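Beta-lactamase (Sebaldella termitidis, PDB 6N1N) probably hydrolyses beta-lactam antibiotics as a class D serine beta-lactamase, adding water to the lactam to give a substituted beta-amino acid. Local coordinates at residues A[46-51]-A[139-144]; A[123-128]-A[143-148]; A[188-193]-A[201-206]. One frame throughout, in Å; residues are numbered along the deposited sequence. Where two conformers were deposited one is given.

Overall arrangement
Interaction 3 is the most buried of the three, a backbone-bonded pair of antiparallel strands near the centre of the chain, with K189 and T190 beside a sulfate ion near the predicted active-site serine. Interactions 1 and 2 are partly buried loop contacts and share L143 and K144: residues 143-144 meet the approach to the predicted nucleophile S51 in interaction 1, and the turn at residues 125-128 in interaction 2. Interaction 1 relies on CA-H...O and apolar contacts, whereas interaction 2 adds two N-H...O bonds and a CH-pi contact. W202 of interaction 3 ties the set together, bonding L48 O through NE1 and packing its CH2 on I145 O.

Interaction 1: residues A[46-51]-A[139-144]; sequences RRLPAS and IDRSLK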
loop_
_atom_site.group_PDB
_atom_site.type_symbol
_atom_site.label_atom_id
_atom_site.label_comp_id
_atom_site.label_asym_id
_atom_site.label_seq_id
_atom_site.Cartn_x
_atom_site.Cartn_y
_atom_site.Cartn_z
ATOM N N ARG A 46 -7.215 11.697 -4.827
ATOM C CA ARG A 46 -5.990 11.500 -4.063
ATOM C C ARG A 46 -6.226 11.706 -2.575
ATOM O O ARG A 46 -6.933 12.637 -2.167
ATOM C CB ARG A 46 -4.910 12.473 -4.529
ATOM C CG ARG A 46 -4.384 12.182 -5.925
ATOM C CD ARG A 46 -3.329 13.183 -6.328
ATOM N NE ARG A 46 -2.674 12.857 -7.591
ATOM C CZ ARG A 46 -2.101 13.744 -8.392
ATOM N NH1 ARG A 46 -2.090 15.046 -8.095
ATOM N NH2 ARG A 46 -1.526 13.335 -9.502
ATOM N N ARG A 47 -5.609 10.832 -1.759
ATOM C CA ARG A 47 -5.581 10.987 -0.308
ATOM C C ARG A 47 -4.206 10.567 0.197
ATOM O O ARG A 47 -3.449 9.905 -0.518
ATOM C CB ARG A 47 -6.673 10.177 0.387
ATOM C CG ARG A 47 -8.071 10.610 -0.040
ATOM C CD ARG A 47 -9.088 10.084 0.877
ATOM N NE ARG A 47 -10.451 10.511 0.567
ATOM C CZ ARG A 47 -11.080 11.539 1.133
ATOM N NH1 ARG A 47 -10.476 12.304 2.034
ATOM N NH2 ARG A 47 -12.336 11.800 0.800
ATOM N N LEU A 48 -3.886 10.924 1.457
ATOM C CA LEU A 48 -2.587 10.569 2.008
ATOM C C LEU A 48 -2.390 9.053 1.943
ATOM O O LEU A 48 -3.349 8.289 2.120
ATOM C CB LEU A 48 -2.415 11.056 3.457
ATOM C CG LEU A 48 -2.960 10.238 4.644
ATOM C CD1 LEU A 48 -2.420 10.859 5.950
ATOM C CD2 LEU A 48 -4.453 10.232 4.638
ATOM N N PRO A 49 -1.168 8.591 1.632
ATOM C CA PRO A 49 -0.928 7.139 1.549
ATOM C C PRO A 49 -0.804 6.440 2.889
ATOM O O PRO A 49 -1.023 5.219 2.958
ATOM C CB PRO A 49 0.398 7.050 0.800
ATOM C CG PRO A 49 1.088 8.364 1.130
ATOM C CD PRO A 49 -0.026 9.361 1.101
ATOM N N ALA A 50 -0.431 7.167 3.934
ATOM C CA ALA A 50 -0.129 6.581 5.232
ATOM C C ALA A 50 0.805 5.391 5.051
ATOM O O ALA A 50 1.744 5.485 4.274
ATOM C CB ALA A 50 -1.417 6.237 5.966
ATOM N N SER A 51 0.610 4.293 5.790
ATOM C CA SER A 51 1.640 3.264 5.783
ATOM C C SER A 51 1.653 2.442 4.495
ATOM O O SER A 51 2.533 1.583 4.383
ATOM C CB SER A 51 1.489 2.317 6.981
ATOM O OG SER A 51 1.721 2.996 8.214
ATOM N N ILE A 139 2.519 10.712 6.027
ATOM C CA ILE A 139 1.453 10.670 7.024
ATOM C C ILE A 139 0.915 12.050 7.391
ATOM O O ILE A 139 -0.023 12.134 8.184
ATOM C CB ILE A 139 1.884 9.922 8.304
ATOM C CG1 ILE A 139 3.161 10.504 8.888
ATOM C CG2 ILE A 139 2.107 8.445 8.040
ATOM C CD1 ILE A 139 3.507 9.954 10.269
ATOM N N ASP A 140 1.446 13.130 6.820
ATOM C CA ASP A 140 1.063 14.483 7.230
ATOM C C ASP A 140 0.112 15.198 6.266
ATOM O O ASP A 140 -0.166 16.397 6.451
ATOM C CB ASP A 140 2.315 15.328 7.464
ATOM C CG ASP A 140 3.029 15.745 6.181
ATOM O OD1 ASP A 140 2.688 15.269 5.077
ATOM O OD2 ASP A 140 3.945 16.591 6.296
ATOM N N ARG A 141 -0.402 14.496 5.257
ATOM C CA ARG A 141 -1.370 14.985 4.267
ATOM C C ARG A 141 -0.726 15.814 3.154
ATOM O O ARG A 141 -1.449 16.305 2.258
ATOM C CB ARG A 141 -2.509 15.781 4.933
ATOM C CG ARG A 141 -3.068 15.075 6.172
ATOM C CD ARG A 141 -4.352 15.686 6.718
ATOM N NE ARG A 141 -4.213 17.088 7.111
ATOM C CZ ARG A 141 -3.579 17.512 8.201
ATOM N NH1 ARG A 141 -2.990 16.649 9.023
ATOM N NH2 ARG A 141 -3.524 18.812 8.464
ATOM N N SER A 142 0.598 15.963 3.136
ATOM C CA SER A 142 1.252 16.656 2.026
ATOM C C SER A 142 1.205 15.763 0.802
ATOM O O SER A 142 0.540 16.086 -0.204
ATOM C CB SER A 142 2.687 17.047 2.392
ATOM O OG SER A 142 3.514 15.945 2.707
ATOM N N LEU A 143 1.891 14.631 0.853
ATOM C CA LEU A 143 1.831 13.633 -0.208
ATOM C C LEU A 143 0.458 12.971 -0.266
ATOM O O LEU A 143 -0.110 12.569 0.752
ATOM C CB LEU A 143 2.916 12.577 0.012
ATOM C CG LEU A 143 3.020 11.464 -1.041
ATOM C CD1 LEU A 143 3.348 12.037 -2.415
ATOM C CD2 LEU A 143 4.110 10.471 -0.680
ATOM N N LYS A 144 -0.086 12.866 -1.468
ATOM C CA LYS A 144 -1.382 12.237 -1.655
ATOM C C LYS A 144 -1.347 11.436 -2.953
ATOM O O LYS A 144 -0.650 11.818 -3.892
ATOM C CB LYS A 144 -2.532 13.252 -1.731
ATOM C CG LYS A 144 -2.734 14.120 -0.478
ATOM C CD LYS A 144 -4.011 14.983 -0.629
ATOM C CE LYS A 144 -4.173 16.011 0.474
ATOM N NZ LYS A 144 -4.402 15.387 1.796
#
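L48 and P49 lie close against the backbone of L143 and form the tight part of this meeting of two loops. The carbonyl oxygen L143 O sits 3.2 Å from P49 CD. It also receives the CA-H of L48, L48 CA to L143 O being 3.4 Å, in a fairly straight contact (161° at H). In the other direction R47 O is taken chiefly by I145 N, just past the segment, with the CA-H of K144 (K144 CA to R47 O 3.3 Å) as a weaker second contact. K144 CB and CG lie along the R47 carbonyl, and K144 CG is 3.9 Å from L48 N. Beside this, P49 CG meets L143 CD2 at 4.1 Å, the two side chains crossing at about a right angle. The branch of L48 is swung between its backbone N and carbonyl carbon (chi1 83°), which carries L48 CD1 to within 3.5 Å of I139 O.

The solvent side is looser. R46 touches mainly with its root, R46 CB to K144 CB at 3.8 Å, and its extended chain runs on to a salt bridge with E149. The side chain of I139 reaches A50 CA through CG2, at 4.0 Å, while its longer branch leads away. K144 curls at chi4, placing NZ on an in-plane lone pair of R141 O.

The 46-51 loop runs through S51, the predicted acyl-ester residue, toward helix 56-63; S51 OG bonds the carboxylated lysine at position 54. E195 of strand 184-195 holds R47, K144 and the backbone N of L48, W202 of strand 198-209 bonds L48 O, and E149 places the R46 end beside helix 147-159.

Interaction 2: residues A[123-128]-A[143-148]; sequences FNYGNQ and LKISPE
The Y125 ring and I145 cross at about a right angle, with the methyl I145 CD1 standing over the middle of one ring face. It lies 3.6 Å from the ring centroid and 5° off the normal, a CH-pi contact centred on the ring. L143 crosses the ring too at about a right angle, with L143 CD2 3.8 Å from Y125 CE2. Its other methyl, L143 CD1, touches both Y125 O (3.6 Å) and the amide oxygen N127 OD1 (3.3 Å). Outside the contact, F53 and F153 each meet the Y125 ring edge-to-face. Residues 125-128 form a type II' beta turn, closed by Q128 N to Y125 O, in the loop between helices 113-122 and 147-159; G126 has the positive phi that such a turn asks of its second residue, and as glycine it also lets the turn lie this close to K144 O and I145. N127 then grips K144 twice. N127 N gives a 2.9 Å bond to K144 O, nearly along the C=O axis, while N127 OD1 accepts K144 N at 3.0 Å from above the amide plane. The amide comes back to the main chain because CG sits between the backbone N and carbonyl carbon (chi1 62°). Beyond the two segments, I129 N also bonds OD1, and S142 O accepts from ND2, fixing the amide's rotation.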
loop_
_atom_site.group_PDB
_atom_site.type_symbol
_atom_site.label_atom_id
_atom_site.label_comp_id
_atom_site.label_asym_id
_atom_site.label_seq_id
_atom_site.Cartn_x
_atom_site.Cartn_y
_atom_site.Cartn_z
ATOM N N PHE A 123 8.532 6.998 -9.689
ATOM C CA PHE A 123 7.416 6.148 -9.308
ATOM C C PHE A 123 6.054 6.707 -9.729
ATOM O O PHE A 123 5.033 6.030 -9.514
ATOM C CB PHE A 123 7.408 5.945 -7.782
ATOM C CG PHE A 123 8.541 5.128 -7.246
ATOM C CD1 PHE A 123 9.404 4.437 -8.082
ATOM C CD2 PHE A 123 8.746 5.059 -5.879
ATOM C CE1 PHE A 123 10.444 3.677 -7.563
ATOM C CE2 PHE A 123 9.790 4.307 -5.360
ATOM C CZ PHE A 123 10.631 3.619 -6.220
ATOM N N ASN A 124 5.999 7.922 -10.292
ATOM C CA ASN A 124 4.725 8.577 -10.605
ATOM C C ASN A 124 3.795 8.538 -9.389
ATOM O O ASN A 124 2.634 8.142 -9.462
ATOM C CB ASN A 124 4.055 7.914 -11.814
ATOM C CG ASN A 124 4.996 7.747 -12.971
ATOM O OD1 ASN A 124 5.423 8.734 -13.570
ATOM N ND2 ASN A 124 5.336 6.497 -13.292
ATOM N N TYR A 125 4.330 8.941 -8.245
ATOM C CA TYR A 125 3.678 8.643 -6.974
ATOM C C TYR A 125 2.804 9.819 -6.585
ATOM O O TYR A 125 3.171 10.682 -5.782
ATOM C CB TYR A 125 4.696 8.297 -5.907
ATOM C CG TYR A 125 4.067 7.508 -4.760
ATOM C CD1 TYR A 125 3.967 6.115 -4.820
ATOM C CD2 TYR A 125 3.502 8.148 -3.679
ATOM C CE1 TYR A 125 3.375 5.385 -3.792
ATOM C CE2 TYR A 125 2.898 7.428 -2.637
ATOM C CZ TYR A 125 2.852 6.044 -2.699
ATOM O OH TYR A 125 2.244 5.333 -1.696
ATOM N N GLY A 126 1.597 9.827 -7.153
ATOM C CA GLY A 126 0.586 10.785 -6.736
ATOM C C GLY A 126 0.982 12.211 -7.057
ATOM O O GLY A 126 1.538 12.505 -8.124
ATOM N N ASN A 127 0.696 13.129 -6.121
ATOM C CA ASN A 127 1.058 14.522 -6.349
ATOM C C ASN A 127 2.550 14.801 -6.156
ATOM O O ASN A 127 3.004 15.911 -6.453
ATOM C CB ASN A 127 0.228 15.453 -5.447
ATOM C CG ASN A 127 0.467 15.223 -3.963
ATOM O OD1 ASN A 127 1.344 14.456 -3.563
ATOM N ND2 ASN A 127 -0.322 15.922 -3.123
ATOM N N GLN A 128 3.315 13.809 -5.696
ATOM C CA GLN A 128 4.769 13.894 -5.559
ATOM C C GLN A 128 5.211 15.019 -4.635
ATOM O O GLN A 128 6.334 15.502 -4.759
ATOM C CB GLN A 128 5.446 14.045 -6.924
ATOM C CG GLN A 128 5.132 12.889 -7.869
ATOM C CD GLN A 128 5.823 13.001 -9.213
ATOM O OE1 GLN A 128 6.896 13.586 -9.320
ATOM N NE2 GLN A 128 5.196 12.451 -10.257
ATOM N N LEU A 143 1.891 14.631 0.853
ATOM C CA LEU A 143 1.831 13.633 -0.208
ATOM C C LEU A 143 0.458 12.971 -0.266
ATOM O O LEU A 143 -0.110 12.569 0.752
ATOM C CB LEU A 143 2.916 12.577 0.012
ATOM C CG LEU A 143 3.020 11.464 -1.041
ATOM C CD1 LEU A 143 3.348 12.037 -2.415
ATOM C CD2 LEU A 143 4.110 10.471 -0.680
ATOM N N LYS A 144 -0.086 12.866 -1.468
ATOM C CA LYS A 144 -1.382 12.237 -1.655
ATOM C C LYS A 144 -1.347 11.436 -2.953
ATOM O O LYS A 144 -0.650 11.818 -3.892
ATOM C CB LYS A 144 -2.532 13.252 -1.731
ATOM C CG LYS A 144 -2.734 14.120 -0.478
ATOM C CD LYS A 144 -4.011 14.983 -0.629
ATOM C CE LYS A 144 -4.173 16.011 0.474
ATOM N NZ LYS A 144 -4.402 15.387 1.796
ATOM N N ILE A 145 -2.135 10.362 -3.008
ATOM C CA ILE A 145 -2.150 9.458 -4.160
ATOM C C ILE A 145 -3.535 8.847 -4.313
ATOM O O ILE A 145 -4.262 8.657 -3.344
ATOM C CB ILE A 145 -1.057 8.363 -4.022
ATOM C CG1 ILE A 145 -0.973 7.517 -5.296
ATOM C CG2 ILE A 145 -1.294 7.458 -2.786
ATOM C CD1 ILE A 145 0.288 6.687 -5.372
ATOM N N SER A 146 -3.939 8.601 -5.577
ATOM C CA SER A 146 -5.252 8.006 -5.796
ATOM C C SER A 146 -5.140 6.493 -5.873
ATOM O O SER A 146 -4.050 5.952 -6.076
ATOM C CB SER A 146 -5.864 8.515 -7.092
ATOM O OG SER A 146 -5.179 7.970 -8.217
ATOM N N PRO A 147 -6.266 5.779 -5.764
ATOM C CA PRO A 147 -6.223 4.313 -5.979
ATOM C C PRO A 147 -5.715 3.896 -7.359
ATOM O O PRO A 147 -4.919 2.962 -7.472
ATOM C CB PRO A 147 -7.684 3.895 -5.754
ATOM C CG PRO A 147 -8.218 4.933 -4.791
ATOM C CD PRO A 147 -7.582 6.226 -5.269
ATOM N N GLU A 148 -6.161 4.552 -8.421
ATOM C CA GLU A 148 -5.595 4.315 -9.752
ATOM C C GLU A 148 -4.076 4.462 -9.772
ATOM O O GLU A 148 -3.370 3.628 -10.350
ATOM C CB GLU A 148 -6.260 5.278 -10.734
ATOM C CG GLU A 148 -5.725 5.303 -12.137
ATOM C CD GLU A 148 -6.375 6.418 -12.959
ATOM O OE1 GLU A 148 -7.426 6.942 -12.516
ATOM O OE2 GLU A 148 -5.835 6.766 -14.032
#

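Interaction 3: residues A[188-193]-A[201-206]; sequences GKTGWG and IWYVGY. With SO4 (sulfate ion), chain C.
K189, paired with V204 across the strands, has its NZ gripped by several groups: K189 NZ donates to T190 O at 2.8 Å, S99 OG is a second partner, and O3 of a sulfate ion is 3.1 Å from K189 NZ. Bends at chi2 and chi4 curl the chain to this point. In the backbone, K189 N donates to V204 O at 2.8 Å, matching in length the bond from W202 N to G191 O. The return bonds, V204 N to K189 O at 3.0 Å and G191 N to W202 O at 3.2 Å, complete two hydrogen-bonded pairs, with CA-H...O contacts from T190 CA to W202 O and from Y203 CA to K189 O between them. The strand axes come within 4.5 Å and run antiparallel at 161°.

This hairpin of strands 184-195 and 198-209 belongs to the central sheet of the penicillin-recognising fold, and K189-T190-G191 is its KTG motif, which in class D enzymes borders the active site. On the face of T190 and Y203, Y203 CD1 meets T190 CG2 at 3.4 Å, and CE1 comes up to the backbone of G188, whose lack of a side chain makes way for the Y203 hydroxyl. W192 CB packs beside I201 CG1 on the same face. The sulfate, probably from the crystallisation liquor, bonds S51 OG and R235 NH1; its approach to T190 OG1 is too short to be taken at face value. Its place is consistent with an anion site, probably that of the beta-lactam carboxylate, as in other class D enzymes, with O4 at the edge of the W192 ring. On the face of K189 and V204, W202 turns its indole edge to G191 O and touches P147 and Q150 of helix 147-159.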
loop_
_atom_site.group_PDB
_atom_site.type_symbol
_atom_site.label_atom_id
_atom_site.label_comp_id
_atom_site.label_asym_id
_atom_site.label_seq_id
_atom_site.Cartn_x
_atom_site.Cartn_y
_atom_site.Cartn_z
ATOM N N GLY A 188 -0.107 -7.546 0.136
ATOM C CA GLY A 188 -0.999 -6.442 0.433
ATOM C C GLY A 188 -0.511 -5.683 1.644
ATOM O O GLY A 188 0.053 -6.296 2.558
ATOM N N LYS A 189 -0.682 -4.364 1.650
ATOM C CA LYS A 189 -0.212 -3.513 2.747
ATOM C C LYS A 189 -1.343 -2.573 3.128
ATOM O O LYS A 189 -1.988 -1.962 2.261
ATOM C CB LYS A 189 1.039 -2.700 2.389
ATOM C CG LYS A 189 1.576 -1.768 3.496
ATOM C CD LYS A 189 2.272 -2.566 4.585
ATOM C CE LYS A 189 2.577 -1.722 5.834
ATOM N NZ LYS A 189 1.364 -1.510 6.712
ATOM N N THR A 190 -1.590 -2.474 4.432
ATOM C CA THR A 190 -2.539 -1.552 4.991
ATOM C C THR A 190 -1.937 -0.181 5.268
ATOM O O THR A 190 -0.734 -0.012 5.497
ATOM C CB THR A 190 -3.062 -2.155 6.285
ATOM O OG1 THR A 190 -1.925 -2.549 7.072
ATOM C CG2 THR A 190 -3.875 -3.341 5.983
ATOM N N GLY A 191 -2.791 0.811 5.250
ATOM C CA GLY A 191 -2.424 2.110 5.773
ATOM C C GLY A 191 -3.682 2.803 6.246
ATOM O O GLY A 191 -4.777 2.540 5.745
ATOM N N TRP A 192 -3.535 3.670 7.232
ATOM C CA TRP A 192 -4.696 4.497 7.535
ATOM C C TRP A 192 -4.319 5.817 8.166
ATOM O O TRP A 192 -3.260 5.980 8.774
ATOM C CB TRP A 192 -5.704 3.722 8.396
ATOM C CG TRP A 192 -5.552 3.803 9.844
ATOM C CD1 TRP A 192 -4.705 3.074 10.616
ATOM C CD2 TRP A 192 -6.308 4.641 10.737
ATOM N NE1 TRP A 192 -4.878 3.409 11.951
ATOM C CE2 TRP A 192 -5.850 4.373 12.045
ATOM C CE3 TRP A 192 -7.318 5.601 10.551
ATOM C CZ2 TRP A 192 -6.368 5.027 13.174
ATOM C CZ3 TRP A 192 -7.825 6.264 11.667
ATOM C CH2 TRP A 192 -7.349 5.965 12.969
ATOM N N GLY A 193 -5.213 6.782 7.976
ATOM C CA GLY A 193 -5.087 8.083 8.569
ATOM C C GLY A 193 -6.405 8.819 8.483
ATOM O O GLY A 193 -7.452 8.231 8.211
ATOM N N ILE A 201 -8.900 4.356 5.152
ATOM C CA ILE A 201 -8.356 3.035 5.417
ATOM C C ILE A 201 -8.049 2.370 4.080
ATOM O O ILE A 201 -8.967 2.030 3.323
ATOM C CB ILE A 201 -9.310 2.175 6.267
ATOM C CG1 ILE A 201 -9.583 2.906 7.607
ATOM C CG2 ILE A 201 -8.738 0.801 6.466
ATOM C CD1 ILE A 201 -10.670 2.245 8.453
ATOM N N TRP A 202 -6.760 2.159 3.816
ATOM C CA TRP A 202 -6.266 1.521 2.617
ATOM C C TRP A 202 -5.929 0.045 2.835
ATOM O O TRP A 202 -5.441 -0.361 3.880
ATOM C CB TRP A 202 -4.962 2.153 2.155
ATOM C CG TRP A 202 -4.886 3.563 1.716
ATOM C CD1 TRP A 202 -4.539 4.650 2.467
ATOM C CD2 TRP A 202 -4.963 4.015 0.371
ATOM N NE1 TRP A 202 -4.463 5.769 1.665
ATOM C CE2 TRP A 202 -4.705 5.393 0.371
ATOM C CE3 TRP A 202 -5.253 3.387 -0.835
ATOM C CZ2 TRP A 202 -4.752 6.153 -0.793
ATOM C CZ3 TRP A 202 -5.300 4.140 -1.975
ATOM C CH2 TRP A 202 -5.021 5.500 -1.956
ATOM N N TYR A 203 -6.076 -0.716 1.756
ATOM C CA TYR A 203 -5.391 -1.994 1.580
ATOM C C TYR A 203 -5.042 -2.080 0.091
ATOM O O TYR A 203 -5.939 -2.085 -0.769
ATOM C CB TYR A 203 -6.274 -3.151 2.055
ATOM C CG TYR A 203 -5.555 -4.473 2.153
ATOM C CD1 TYR A 203 -4.396 -4.608 2.905
ATOM C CD2 TYR A 203 -6.032 -5.585 1.487
ATOM C CE1 TYR A 203 -3.726 -5.822 2.974
ATOM C CE2 TYR A 203 -5.383 -6.810 1.594
ATOM C CZ TYR A 203 -4.241 -6.915 2.314
ATOM O OH TYR A 203 -3.609 -8.136 2.370
ATOM N N VAL A 204 -3.737 -2.111 -0.219
ATOM C CA VAL A 204 -3.287 -2.074 -1.612
ATOM C C VAL A 204 -2.264 -3.178 -1.821
ATOM O O VAL A 204 -1.636 -3.658 -0.875
ATOM C CB VAL A 204 -2.690 -0.700 -1.998
ATOM C CG1 VAL A 204 -3.651 0.453 -1.640
ATOM C CG2 VAL A 204 -1.297 -0.498 -1.372
ATOM N N GLY A 205 -2.117 -3.607 -3.076
ATOM C CA GLY A 205 -1.162 -4.653 -3.387
ATOM C C GLY A 205 -1.533 -5.366 -4.673
ATOM O O GLY A 205 -2.133 -4.782 -5.573
ATOM N N TYR A 206 -1.156 -6.640 -4.738
ATOM C CA TYR A 206 -1.538 -7.468 -5.867
ATOM C C TYR A 206 -1.557 -8.917 -5.421
ATOM O O TYR A 206 -0.857 -9.316 -4.488
ATOM C CB TYR A 206 -0.630 -7.257 -7.093
ATOM C CG TYR A 206 0.851 -7.628 -7.038
ATOM C CD1 TYR A 206 1.288 -8.900 -7.405
ATOM C CD2 TYR A 206 1.815 -6.687 -6.731
ATOM C CE1 TYR A 206 2.647 -9.222 -7.437
ATOM C CE2 TYR A 206 3.197 -7.016 -6.729
ATOM C CZ TYR A 206 3.599 -8.289 -7.076
ATOM O OH TYR A 206 4.955 -8.611 -7.122
HETATM S S SO4 C . -1.447 0.167 9.353
HETATM O O1 SO4 C . -1.709 -0.115 10.767
HETATM O O2 SO4 C . -0.342 1.155 9.219
HETATM O O3 SO4 C . -1.016 -1.060 8.691
HETATM O O4 SO4 C . -2.689 0.670 8.759
#